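Local coordinates for protein glucosamine--fructose-6-phosphate aminotransferase [isomerizing] (Francisella tularensis subsp. tularensis, PDB 3TBF) that probably carries out the isomerase half of glucosamine 6-phosphate synthesis, turning fructose 6-phosphate into the amino sugar with ammonia released from glutamine, at residues Thr54-Ile59 with Val98-Ser103; Ala68-Lys73 with Cys84-Ala89; Leu104-Ser109 with Gly131-Cys136; Ser120-Lys125 with Val144-Ile149. All blocks are in the same frame, centred on the assembly; numbering follows the deposited sequence.

Contact 1: residues Thr54-Ile59 with Val98-Ser103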
loop_
_atom_site.group_PDB
_atom_site.type_symbol
_atom_site.label_atom_id
_atom_site.label_comp_id
_atom_site.label_asym_id
_atom_site.label_seq_id
_atom_site.Cartn_x
_atom_site.Cartn_y
_atom_site.Cartn_z
ATOM N N THR A 54 -4.251 -26.113 -0.762
ATOM C CA THR A 54 -4.097 -24.688 -0.589
ATOM C C THR A 54 -5.275 -24.143 0.124
ATOM O O THR A 54 -6.401 -24.428 -0.270
ATOM C CB THR A 54 -3.997 -23.984 -1.923
ATOM O OG1 THR A 54 -2.776 -24.372 -2.539
ATOM C CG2 THR A 54 -4.080 -22.448 -1.786
ATOM N N LYS A 55 -5.014 -23.390 1.195
ATOM C CA LYS A 55 -6.072 -22.728 1.962
ATOM C C LYS A 55 -5.860 -21.223 2.050
ATOM O O LYS A 55 -6.730 -20.447 2.478
ATOM C CB LYS A 55 -6.170 -23.289 3.367
ATOM C CG LYS A 55 -5.705 -24.711 3.505
ATOM C CD LYS A 55 -6.763 -25.620 4.136
ATOM C CE LYS A 55 -7.763 -26.052 3.069
ATOM N NZ LYS A 55 -7.197 -27.048 2.078
ATOM N N HIS A 56 -4.690 -20.814 1.652
ATOM C CA HIS A 56 -4.366 -19.442 1.664
ATOM C C HIS A 56 -3.353 -19.222 0.582
ATOM O O HIS A 56 -2.494 -20.019 0.355
ATOM C CB HIS A 56 -3.775 -19.079 3.025
ATOM C CG HIS A 56 -3.434 -17.635 3.157
ATOM N ND1 HIS A 56 -2.227 -17.120 2.741
ATOM C CD2 HIS A 56 -4.133 -16.593 3.678
ATOM C CE1 HIS A 56 -2.206 -15.820 2.973
ATOM N NE2 HIS A 56 -3.350 -15.472 3.541
ATOM N N ILE A 57 -3.463 -18.103 -0.077
ATOM C CA ILE A 57 -2.559 -17.772 -1.150
ATOM C C ILE A 57 -1.775 -16.537 -0.786
ATOM O O ILE A 57 -2.368 -15.517 -0.502
ATOM C CB ILE A 57 -3.326 -17.497 -2.423
ATOM C CG1 ILE A 57 -3.953 -18.768 -2.917
ATOM C CG2 ILE A 57 -2.407 -16.938 -3.471
ATOM C CD1 ILE A 57 -4.947 -18.498 -3.927
ATOM N N CYS A 58 -0.442 -16.654 -0.883
ATOM C CA CYS A 58 0.509 -15.620 -0.483
ATOM C C CYS A 58 1.242 -15.135 -1.712
ATOM O O CYS A 58 2.115 -15.833 -2.239
ATOM C CB CYS A 58 1.536 -16.212 0.517
ATOM S SG CYS A 58 2.013 -15.146 1.900
ATOM N N ILE A 59 0.908 -13.946 -2.195
ATOM C CA ILE A 59 1.513 -13.447 -3.451
ATOM C C ILE A 59 2.651 -12.508 -3.049
ATOM O O ILE A 59 2.449 -11.582 -2.264
ATOM C CB ILE A 59 0.540 -12.726 -4.321
ATOM C CG1 ILE A 59 -0.593 -13.646 -4.772
ATOM C CG2 ILE A 59 1.208 -12.211 -5.596
ATOM C CD1 ILE A 59 -1.673 -12.921 -5.622
ATOM N N VAL A 98 4.652 -14.854 9.789
ATOM C CA VAL A 98 3.960 -16.059 10.150
ATOM C C VAL A 98 3.227 -16.568 8.920
ATOM O O VAL A 98 2.595 -15.816 8.178
ATOM C CB VAL A 98 2.900 -15.802 11.234
ATOM C CG1 VAL A 98 2.092 -17.091 11.519
ATOM C CG2 VAL A 98 3.498 -15.296 12.504
ATOM N N VAL A 99 3.269 -17.864 8.728
ATOM C CA VAL A 99 2.731 -18.482 7.551
ATOM C C VAL A 99 1.534 -19.322 7.930
ATOM O O VAL A 99 1.677 -20.324 8.606
ATOM C CB VAL A 99 3.779 -19.379 6.931
ATOM C CG1 VAL A 99 3.174 -20.145 5.713
ATOM C CG2 VAL A 99 4.973 -18.553 6.543
ATOM N N VAL A 100 0.353 -18.901 7.512
ATOM C CA VAL A 100 -0.877 -19.687 7.717
ATOM C C VAL A 100 -0.710 -21.169 7.246
ATOM O O VAL A 100 -0.053 -21.448 6.230
ATOM C CB VAL A 100 -2.038 -19.025 6.903
ATOM C CG1 VAL A 100 -3.271 -19.865 6.955
ATOM C CG2 VAL A 100 -2.314 -17.540 7.412
ATOM N N ASP A 101 -1.286 -22.125 7.968
ATOM C CA ASP A 101 -1.302 -23.508 7.442
ATOM C C ASP A 101 -1.974 -23.540 6.057
ATOM O O ASP A 101 -2.958 -22.852 5.808
ATOM C CB ASP A 101 -2.051 -24.493 8.368
ATOM C CG ASP A 101 -1.124 -25.223 9.394
ATOM O OD1 ASP A 101 0.126 -25.319 9.220
ATOM O OD2 ASP A 101 -1.681 -25.736 10.399
ATOM N N GLY A 102 -1.430 -24.360 5.171
ATOM C CA GLY A 102 -2.016 -24.525 3.844
ATOM C C GLY A 102 -1.803 -23.348 2.898
ATOM O O GLY A 102 -2.576 -23.141 1.962
ATOM N N SER A 103 -0.728 -22.604 3.150
ATOM C CA SER A 103 -0.403 -21.428 2.384
ATOM C C SER A 103 0.359 -21.782 1.124
ATOM O O SER A 103 1.343 -22.513 1.194
ATOM C CB SER A 103 0.459 -20.497 3.213
ATOM O OG SER A 103 -0.311 -19.419 3.634
#
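The side chain of H56 starts out with CG anti to the backbone N (chi1 -178°) and then turns its ring across the chain (chi2 -86°), which brings ND1 near the hydroxyl of S103 and lays one ring face against V100. The setting is the edge of strand 56-61 where the loop before strand 103-109 joins it, in the parallel sheet of a SIS domain. H56 and S103 form the parallel bridge there, with both side chains on the same face of the sheet. The bond from H56 ND1 to S103 OG, 3.1 Å long, is bent and weak. V100 CG2 lies 4.3 Å above the ring plane, offset toward the rim, while V100 CG1 rests 4.0 Å from H56 CB.

A type II turn from V100 to S103 bends the loop into this position, and G102 supplies the positive phi that such a turn needs. K55 CG lies 3.7 Å from G102 CA, alongside the turn. Beyond the two segments, D101 OD1 is held by N128, and V100 also packs on P83 of the second subunit, so the outer side of this loop faces the dimer partner.

One carbonyl gathers the backbone at the start of strand 56-61. G102 O accepts K55 N at 2.6 Å along an almost straight N-H (178°), and takes a second bond at 3.2 Å from H56 N, which stands well above the carbonyl plane. T54 CA adds a C-H...O contact, 3.3 Å from the same G102 O.

Contact 2: residues Ala68-Lys73 with Cys84-Ala89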
loop_
_atom_site.group_PDB
_atom_site.type_symbol
_atom_site.label_atom_id
_atom_site.label_comp_id
_atom_site.label_asym_id
_atom_site.label_seq_id
_atom_site.Cartn_x
_atom_site.Cartn_y
_atom_site.Cartn_z
ATOM N N ALA A 68 0.074 -6.261 -10.219
ATOM C CA ALA A 68 -0.797 -7.289 -10.778
ATOM C C ALA A 68 -1.365 -8.155 -9.665
ATOM O O ALA A 68 -2.552 -8.472 -9.653
ATOM C CB ALA A 68 -0.039 -8.166 -11.858
ATOM N N GLY A 69 -0.515 -8.534 -8.720
ATOM C CA GLY A 69 -0.937 -9.346 -7.600
ATOM C C GLY A 69 -2.023 -8.721 -6.765
ATOM O O GLY A 69 -2.978 -9.374 -6.367
HETATM N N MSE A 70 -1.876 -7.441 -6.482
HETATM C CA MSE A 70 -2.920 -6.697 -5.807
HETATM C C MSE A 70 -4.245 -6.736 -6.560
HETATM O O MSE A 70 -5.327 -6.808 -5.954
HETATM C CB MSE A 70 -2.488 -5.230 -5.654
HETATM C CG MSE A 70 -1.580 -5.010 -4.483
HETATM SE SE MSE A 70 -1.175 -3.079 -4.269
HETATM C CE MSE A 70 -2.998 -2.463 -3.764
ATOM N N THR A 71 -4.180 -6.690 -7.890
ATOM C CA THR A 71 -5.417 -6.728 -8.653
ATOM C C THR A 71 -6.027 -8.100 -8.415
ATOM O O THR A 71 -7.198 -8.252 -8.103
ATOM C CB THR A 71 -5.140 -6.513 -10.122
ATOM O OG1 THR A 71 -4.336 -5.336 -10.304
ATOM C CG2 THR A 71 -6.396 -6.358 -10.874
ATOM N N ALA A 72 -5.204 -9.112 -8.523
ATOM C CA ALA A 72 -5.673 -10.499 -8.497
ATOM C C ALA A 72 -6.304 -10.891 -7.165
ATOM O O ALA A 72 -7.088 -11.831 -7.077
ATOM C CB ALA A 72 -4.461 -11.450 -8.764
ATOM N N LYS A 73 -5.894 -10.233 -6.095
ATOM C CA LYS A 73 -6.416 -10.593 -4.794
ATOM C C LYS A 73 -7.937 -10.373 -4.804
ATOM O O LYS A 73 -8.677 -11.157 -4.227
ATOM C CB LYS A 73 -5.708 -9.798 -3.702
ATOM C CG LYS A 73 -6.528 -9.584 -2.437
ATOM C CD LYS A 73 -5.768 -8.847 -1.344
ATOM C CE LYS A 73 -6.521 -9.002 -0.010
ATOM N NZ LYS A 73 -5.677 -8.823 1.139
ATOM N N CYS A 84 -6.359 -14.335 0.436
ATOM C CA CYS A 84 -5.172 -13.969 -0.329
ATOM C C CYS A 84 -4.455 -12.783 0.307
ATOM O O CYS A 84 -5.104 -11.797 0.687
ATOM C CB CYS A 84 -5.631 -13.598 -1.719
ATOM S SG CYS A 84 -4.315 -13.372 -2.905
ATOM N N SER A 85 -3.139 -12.859 0.471
ATOM C CA SER A 85 -2.412 -11.682 0.876
ATOM C C SER A 85 -1.358 -11.306 -0.167
ATOM O O SER A 85 -0.858 -12.169 -0.929
ATOM C CB SER A 85 -1.774 -11.870 2.251
ATOM O OG SER A 85 -0.806 -12.875 2.200
ATOM N N VAL A 86 -1.052 -10.019 -0.262
ATOM C CA VAL A 86 -0.124 -9.641 -1.251
ATOM C C VAL A 86 0.937 -8.805 -0.625
ATOM O O VAL A 86 0.609 -7.807 -0.028
ATOM C CB VAL A 86 -0.759 -8.849 -2.398
ATOM C CG1 VAL A 86 0.324 -8.579 -3.422
ATOM C CG2 VAL A 86 -1.864 -9.651 -3.080
ATOM N N GLU A 87 2.207 -9.169 -0.826
ATOM C CA GLU A 87 3.265 -8.437 -0.175
ATOM C C GLU A 87 4.458 -8.094 -1.053
ATOM O O GLU A 87 4.881 -8.882 -1.893
ATOM C CB GLU A 87 3.714 -9.180 1.081
ATOM C CG GLU A 87 4.296 -8.169 2.179
ATOM C CD GLU A 87 4.511 -8.811 3.560
ATOM O OE1 GLU A 87 3.648 -9.643 3.972
ATOM O OE2 GLU A 87 5.525 -8.448 4.217
ATOM N N ILE A 88 5.008 -6.916 -0.844
ATOM C CA ILE A 88 6.231 -6.531 -1.491
ATOM C C ILE A 88 7.442 -7.384 -1.077
ATOM O O ILE A 88 7.758 -7.580 0.122
ATOM C CB ILE A 88 6.543 -5.052 -1.241
ATOM C CG1 ILE A 88 5.534 -4.193 -1.982
ATOM C CG2 ILE A 88 7.893 -4.666 -1.874
ATOM C CD1 ILE A 88 5.063 -3.029 -1.178
ATOM N N ALA A 89 8.134 -7.875 -2.092
ATOM C CA ALA A 89 9.225 -8.803 -1.871
ATOM C C ALA A 89 10.370 -8.232 -1.005
ATOM O O ALA A 89 10.953 -8.948 -0.238
ATOM C CB ALA A 89 9.767 -9.227 -3.198
HETATM O O HOH W 1 -2.727 -8.042 0.784
#
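M70 crosses V86 at about a right angle, while the extended chain of K73 passes C84 O with its root against C84 SG, and these two pairings set helix 63-80 against strand 84-88. The lysine leaves the helix with CG anti to the backbone N (chi1 153°) and stays extended to its tip; its CD and CE go by C84 O, the latter at 3.2 Å, and NZ bonds C84 O at 3.1 Å. That bond lies in the carbonyl plane. At the root of the same side chain, K73 CB sits 3.9 Å from C84 SG and equally far from V86 CG2.

The pairing belongs to a beta-alpha-beta crossover: strand 56-61, helix 63-80 and strand 84-88, the last being one of the two outermost strands of this parallel SIS-domain sheet within the chain. Helix and strand segments run nearly antiparallel (166°), their axes approaching to 8.2 Å. V86, like C84, points toward the helix. Its CG2 lies 3.5 Å from G69 O, and its CG1 meets M70 CG at 4.2 Å; the lack of a side chain on G69 gives this CG1 its room. M70, a selenomethionine, then bends at chi3 and carries its end away toward Y239, P240 and I243 of helix 238-253.

A water molecule joins the two elements a second time, accepting from both K73 NZ and V86 N, the latter at 2.8 Å. K73 also packs on R95 of the second subunit, and E87 OE1 makes a long, weak ion pair with K73 of the second subunit.

Contact 3: residues Leu104-Ser109 with Gly131-Cys136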
loop_
_atom_site.group_PDB
_atom_site.type_symbol
_atom_site.label_atom_id
_atom_site.label_comp_id
_atom_site.label_asym_id
_atom_site.label_seq_id
_atom_site.Cartn_x
_atom_site.Cartn_y
_atom_site.Cartn_z
ATOM N N LEU A 104 -0.071 -21.236 -0.005
ATOM C CA LEU A 104 0.643 -21.406 -1.263
ATOM C C LEU A 104 1.423 -20.142 -1.511
ATOM O O LEU A 104 0.876 -19.052 -1.406
ATOM C CB LEU A 104 -0.354 -21.627 -2.406
ATOM C CG LEU A 104 0.211 -21.804 -3.800
ATOM C CD1 LEU A 104 0.969 -23.139 -3.850
ATOM C CD2 LEU A 104 -0.887 -21.684 -4.851
ATOM N N PHE A 105 2.707 -20.289 -1.767
ATOM C CA PHE A 105 3.587 -19.186 -2.083
ATOM C C PHE A 105 3.551 -18.958 -3.603
ATOM O O PHE A 105 3.901 -19.818 -4.386
ATOM C CB PHE A 105 5.015 -19.495 -1.600
ATOM C CG PHE A 105 5.979 -18.372 -1.807
ATOM C CD1 PHE A 105 6.587 -18.171 -3.045
ATOM C CD2 PHE A 105 6.256 -17.486 -0.801
ATOM C CE1 PHE A 105 7.473 -17.101 -3.247
ATOM C CE2 PHE A 105 7.168 -16.437 -0.993
ATOM C CZ PHE A 105 7.746 -16.238 -2.231
ATOM N N VAL A 106 3.044 -17.810 -4.020
ATOM C CA VAL A 106 2.935 -17.459 -5.418
ATOM C C VAL A 106 3.840 -16.271 -5.654
ATOM O O VAL A 106 3.700 -15.236 -4.987
ATOM C CB VAL A 106 1.541 -17.050 -5.765
ATOM C CG1 VAL A 106 1.467 -16.509 -7.239
ATOM C CG2 VAL A 106 0.607 -18.197 -5.556
ATOM N N SER A 107 4.811 -16.424 -6.553
ATOM C CA SER A 107 5.610 -15.299 -6.980
ATOM C C SER A 107 5.253 -14.867 -8.419
ATOM O O SER A 107 4.719 -15.627 -9.230
ATOM C CB SER A 107 7.076 -15.637 -6.864
ATOM O OG SER A 107 7.419 -16.715 -7.671
ATOM N N ILE A 108 5.417 -13.590 -8.692
ATOM C CA ILE A 108 5.133 -13.095 -10.011
ATOM C C ILE A 108 6.371 -12.380 -10.498
ATOM O O ILE A 108 6.878 -11.520 -9.807
ATOM C CB ILE A 108 3.977 -12.105 -9.987
ATOM C CG1 ILE A 108 2.732 -12.718 -9.301
ATOM C CG2 ILE A 108 3.629 -11.696 -11.420
ATOM C CD1 ILE A 108 1.598 -11.740 -9.086
ATOM N N SER A 109 6.857 -12.749 -11.677
ATOM C CA SER A 109 8.040 -12.118 -12.226
ATOM C C SER A 109 8.146 -12.279 -13.725
ATOM O O SER A 109 8.006 -13.379 -14.249
ATOM C CB SER A 109 9.263 -12.733 -11.637
ATOM O OG SER A 109 10.399 -12.050 -12.089
ATOM N N GLY A 131 3.583 -25.327 -0.779
ATOM C CA GLY A 131 4.338 -25.331 -2.033
ATOM C C GLY A 131 4.452 -23.959 -2.671
ATOM O O GLY A 131 4.056 -22.962 -2.075
ATOM N N SER A 132 5.001 -23.913 -3.877
ATOM C CA SER A 132 5.219 -22.651 -4.584
ATOM C C SER A 132 4.786 -22.713 -6.053
ATOM O O SER A 132 4.818 -23.772 -6.700
ATOM C CB SER A 132 6.691 -22.248 -4.516
ATOM O OG SER A 132 7.514 -23.318 -4.948
HETATM N N MSE A 133 4.387 -21.556 -6.569
HETATM C CA MSE A 133 4.013 -21.418 -7.958
HETATM C C MSE A 133 4.578 -20.126 -8.460
HETATM O O MSE A 133 4.480 -19.134 -7.803
HETATM C CB MSE A 133 2.504 -21.394 -8.129
HETATM C CG MSE A 133 2.086 -21.114 -9.582
HETATM SE SE MSE A 133 0.173 -21.238 -9.845
HETATM C CE MSE A 133 -0.367 -19.412 -9.216
ATOM N N CYS A 134 5.140 -20.139 -9.644
ATOM C CA CYS A 134 5.630 -18.941 -10.264
ATOM C C CYS A 134 4.767 -18.537 -11.425
ATOM O O CYS A 134 4.459 -19.354 -12.277
ATOM C CB CYS A 134 7.034 -19.161 -10.827
ATOM S SG CYS A 134 7.613 -17.556 -11.484
ATOM N N ILE A 135 4.393 -17.272 -11.484
ATOM C CA ILE A 135 3.825 -16.712 -12.716
ATOM C C ILE A 135 4.943 -15.977 -13.433
ATOM O O ILE A 135 5.312 -14.872 -13.035
ATOM C CB ILE A 135 2.715 -15.738 -12.438
ATOM C CG1 ILE A 135 1.684 -16.417 -11.567
ATOM C CG2 ILE A 135 2.125 -15.141 -13.721
ATOM C CD1 ILE A 135 0.429 -16.336 -12.059
ATOM N N CYS A 136 5.513 -16.603 -14.468
ATOM C CA CYS A 136 6.771 -16.061 -15.047
ATOM C C CYS A 136 6.697 -16.059 -16.549
ATOM O O CYS A 136 5.886 -16.755 -17.109
ATOM C CB CYS A 136 8.021 -16.813 -14.518
ATOM S SG CYS A 136 9.714 -16.311 -15.265
HETATM O O HOH W 2 7.115 -19.266 -6.519
#
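Strands 103-109 and 129-136 are the two strands of a beta-alpha-beta unit whose connecting helix is 115-124, and they lie side by side in the buried parallel sheet of the domain. Five backbone bonds alternate between them. F105 N gives to G131 O, F105 O takes M133 N at 2.8 Å, and S107 bonds in the same way, its N to M133 O and its O to I135 N. S109 N closes the ladder on I135 O at 3.0 Å.

Side chains then sort onto two faces. V106, I108, M133 and I135 share one, where V106 and selenomethionine M133 point the same way. A bend at chi3 (82°) brings M133 CE back to 4.0 Å from both V106 CG1 and CG2. The opposite face carries F105, S107, S132 and C134. S107 OG stands 3.9 Å from C134 SG and bonds a water at 2.8 Å; this water donates a weak bond to M133 O and lies in plane at the edge of the F105 ring. L121 touches both F105 and S132.

Parallel strands with one apolar face and one mixed face, the latter covered by helices 115-124 and 142-146, fit the three-layer alpha-beta-alpha SIS fold.

Contact 4: residues Ser120-Lys125 with Val144-Ile149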
loop_
_atom_site.group_PDB
_atom_site.type_symbol
_atom_site.label_atom_id
_atom_site.label_comp_id
_atom_site.label_asym_id
_atom_site.label_seq_id
_atom_site.Cartn_x
_atom_site.Cartn_y
_atom_site.Cartn_z
ATOM N N SER A 120 12.799 -14.409 -1.558
ATOM C CA SER A 120 11.590 -14.742 -0.799
ATOM C C SER A 120 11.178 -16.167 -1.098
ATOM O O SER A 120 10.756 -16.893 -0.203
ATOM C CB SER A 120 10.430 -13.799 -1.117
ATOM O OG SER A 120 10.725 -12.502 -0.662
ATOM N N LEU A 121 11.329 -16.610 -2.341
ATOM C CA LEU A 121 10.993 -17.985 -2.588
ATOM C C LEU A 121 11.948 -18.896 -1.776
ATOM O O LEU A 121 11.515 -19.825 -1.100
ATOM C CB LEU A 121 10.959 -18.287 -4.077
ATOM C CG LEU A 121 10.813 -19.760 -4.498
ATOM C CD1 LEU A 121 9.507 -20.342 -4.043
ATOM C CD2 LEU A 121 10.997 -19.965 -6.013
ATOM N N ARG A 122 13.235 -18.599 -1.785
ATOM C CA ARG A 122 14.194 -19.465 -1.104
ATOM C C ARG A 122 13.923 -19.538 0.379
ATOM O O ARG A 122 14.026 -20.609 0.979
ATOM C CB ARG A 122 15.626 -19.028 -1.382
ATOM C CG ARG A 122 16.004 -19.386 -2.804
ATOM C CD ARG A 122 17.151 -18.576 -3.322
ATOM N NE ARG A 122 17.494 -19.032 -4.675
ATOM C CZ ARG A 122 18.489 -18.538 -5.410
ATOM N NH1 ARG A 122 19.246 -17.556 -4.928
ATOM N NH2 ARG A 122 18.728 -19.013 -6.624
ATOM N N LYS A 123 13.546 -18.412 0.962
ATOM C CA LYS A 123 13.203 -18.380 2.362
ATOM C C LYS A 123 11.951 -19.208 2.636
ATOM O O LYS A 123 11.892 -19.953 3.615
ATOM C CB LYS A 123 13.064 -16.919 2.814
ATOM C CG LYS A 123 12.142 -16.678 3.983
ATOM C CD LYS A 123 12.206 -15.229 4.512
ATOM C CE LYS A 123 10.808 -14.812 5.085
ATOM N NZ LYS A 123 10.952 -13.754 6.096
ATOM N N SER A 124 10.977 -19.129 1.745
ATOM C CA SER A 124 9.703 -19.832 1.926
ATOM C C SER A 124 9.873 -21.345 2.076
ATOM O O SER A 124 9.012 -22.042 2.609
ATOM C CB SER A 124 8.778 -19.525 0.743
ATOM O OG SER A 124 9.066 -20.380 -0.317
ATOM N N LYS A 125 10.960 -21.860 1.536
ATOM C CA LYS A 125 11.193 -23.313 1.553
ATOM C C LYS A 125 11.567 -23.861 2.931
ATOM O O LYS A 125 11.424 -25.041 3.178
ATOM C CB LYS A 125 12.247 -23.701 0.518
ATOM C CG LYS A 125 11.556 -24.025 -0.798
ATOM C CD LYS A 125 12.362 -23.628 -1.942
ATOM C CE LYS A 125 11.669 -24.048 -3.215
ATOM N NZ LYS A 125 12.714 -24.517 -4.166
ATOM N N VAL A 144 11.316 -20.155 -12.066
ATOM C CA VAL A 144 10.672 -21.333 -12.628
ATOM C C VAL A 144 11.328 -22.630 -12.140
ATOM O O VAL A 144 10.650 -23.545 -11.714
ATOM C CB VAL A 144 10.668 -21.274 -14.145
ATOM C CG1 VAL A 144 10.174 -22.606 -14.739
ATOM C CG2 VAL A 144 9.859 -20.040 -14.649
ATOM N N ARG A 145 12.640 -22.696 -12.149
ATOM C CA ARG A 145 13.313 -23.920 -11.700
ATOM C C ARG A 145 13.063 -24.218 -10.221
ATOM O O ARG A 145 12.861 -25.342 -9.812
ATOM C CB ARG A 145 14.816 -23.864 -11.986
ATOM C CG ARG A 145 15.133 -23.766 -13.489
ATOM C CD ARG A 145 16.651 -23.879 -13.759
ATOM N NE ARG A 145 17.406 -22.886 -13.002
ATOM C CZ ARG A 145 17.864 -21.738 -13.469
ATOM N NH1 ARG A 145 17.662 -21.381 -14.721
ATOM N NH2 ARG A 145 18.548 -20.943 -12.661
ATOM N N GLU A 146 13.039 -23.180 -9.415
ATOM C CA GLU A 146 12.976 -23.401 -8.004
ATOM C C GLU A 146 11.572 -23.478 -7.476
ATOM O O GLU A 146 11.415 -23.819 -6.314
ATOM C CB GLU A 146 13.781 -22.370 -7.299
ATOM C CG GLU A 146 15.238 -22.494 -7.662
ATOM C CD GLU A 146 16.077 -21.430 -6.986
ATOM O OE1 GLU A 146 15.848 -21.173 -5.778
ATOM O OE2 GLU A 146 16.978 -20.853 -7.651
ATOM N N SER A 147 10.557 -23.218 -8.302
ATOM C CA SER A 147 9.184 -23.338 -7.844
ATOM C C SER A 147 8.640 -24.743 -8.119
ATOM O O SER A 147 9.132 -25.440 -8.982
ATOM C CB SER A 147 8.294 -22.290 -8.533
ATOM O OG SER A 147 8.763 -20.992 -8.233
ATOM N N ASP A 148 7.601 -25.150 -7.399
ATOM C CA ASP A 148 6.964 -26.423 -7.689
ATOM C C ASP A 148 6.239 -26.407 -9.013
ATOM O O ASP A 148 6.227 -27.397 -9.713
ATOM C CB ASP A 148 5.953 -26.777 -6.618
ATOM C CG ASP A 148 6.586 -26.965 -5.274
ATOM O OD1 ASP A 148 7.776 -27.343 -5.238
ATOM O OD2 ASP A 148 5.890 -26.760 -4.275
ATOM N N ILE A 149 5.601 -25.296 -9.343
ATOM C CA ILE A 149 4.869 -25.193 -10.583
ATOM C C ILE A 149 4.999 -23.797 -11.177
ATOM O O ILE A 149 5.164 -22.812 -10.470
ATOM C CB ILE A 149 3.401 -25.615 -10.380
ATOM C CG1 ILE A 149 2.682 -24.779 -9.330
ATOM C CG2 ILE A 149 3.313 -27.048 -9.872
ATOM C CD1 ILE A 149 1.201 -25.184 -9.242
#
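R122 grips E146 side-on through two parallel bonds, a bidentate salt bridge. R122 NE reaches E146 OE1 at 2.9 Å and R122 NH2 reaches E146 OE2 at 2.7 Å, each carboxylate oxygen using its syn lone pair. The guanidinium and carboxylate planes are only 7° apart, so both acceptors lie at the edge of the arginine and nearly in its plane. Extended from CG to NE, the arginine meets an equally extended glutamate.

K125 takes the backbone of the same residue: its NZ bonds E146 O at 2.6 Å, in the carbonyl plane and on a lone pair. Beneath these polar groups L121, from helix 115-124, packs against E146 and S147. Its CD2 lies 3.9 Å from E146 CB and 3.3 Å from S147 OG, a hydroxyl that bonds back to L143 O. L121 also rests on F105 and S132 of the sheet below.

R122 has a second carboxylate partner, E119, through NH1. With two acidic partners around it the guanidinium is probably held firmly in one rotation, and E146 is fixed by both its side chain and its carbonyl on a partly solvent-exposed surface.

All four contacts lie in the first of the chain's two SIS domains and reach its sheet, ordered 84-88, 56-61, 103-109, 129-136, 149-152, contact 4 through I149. Contact 2 is nested inside the loop closed by contact 1; contacts 3 and 4 follow later in the chain and interlock, their segments alternating. Centres of contacts 1 and 3 are about 12 Å apart, and H56 O bonds L104 N between them. Contacts 3 and 4 are closest, about 7 Å between centres, linked by C134 N to I149 O, whereas contacts 2 and 4 are about 17 Å apart. Contacts 1 and 2 also touch the second subunit, so these two lie at the dimer interface.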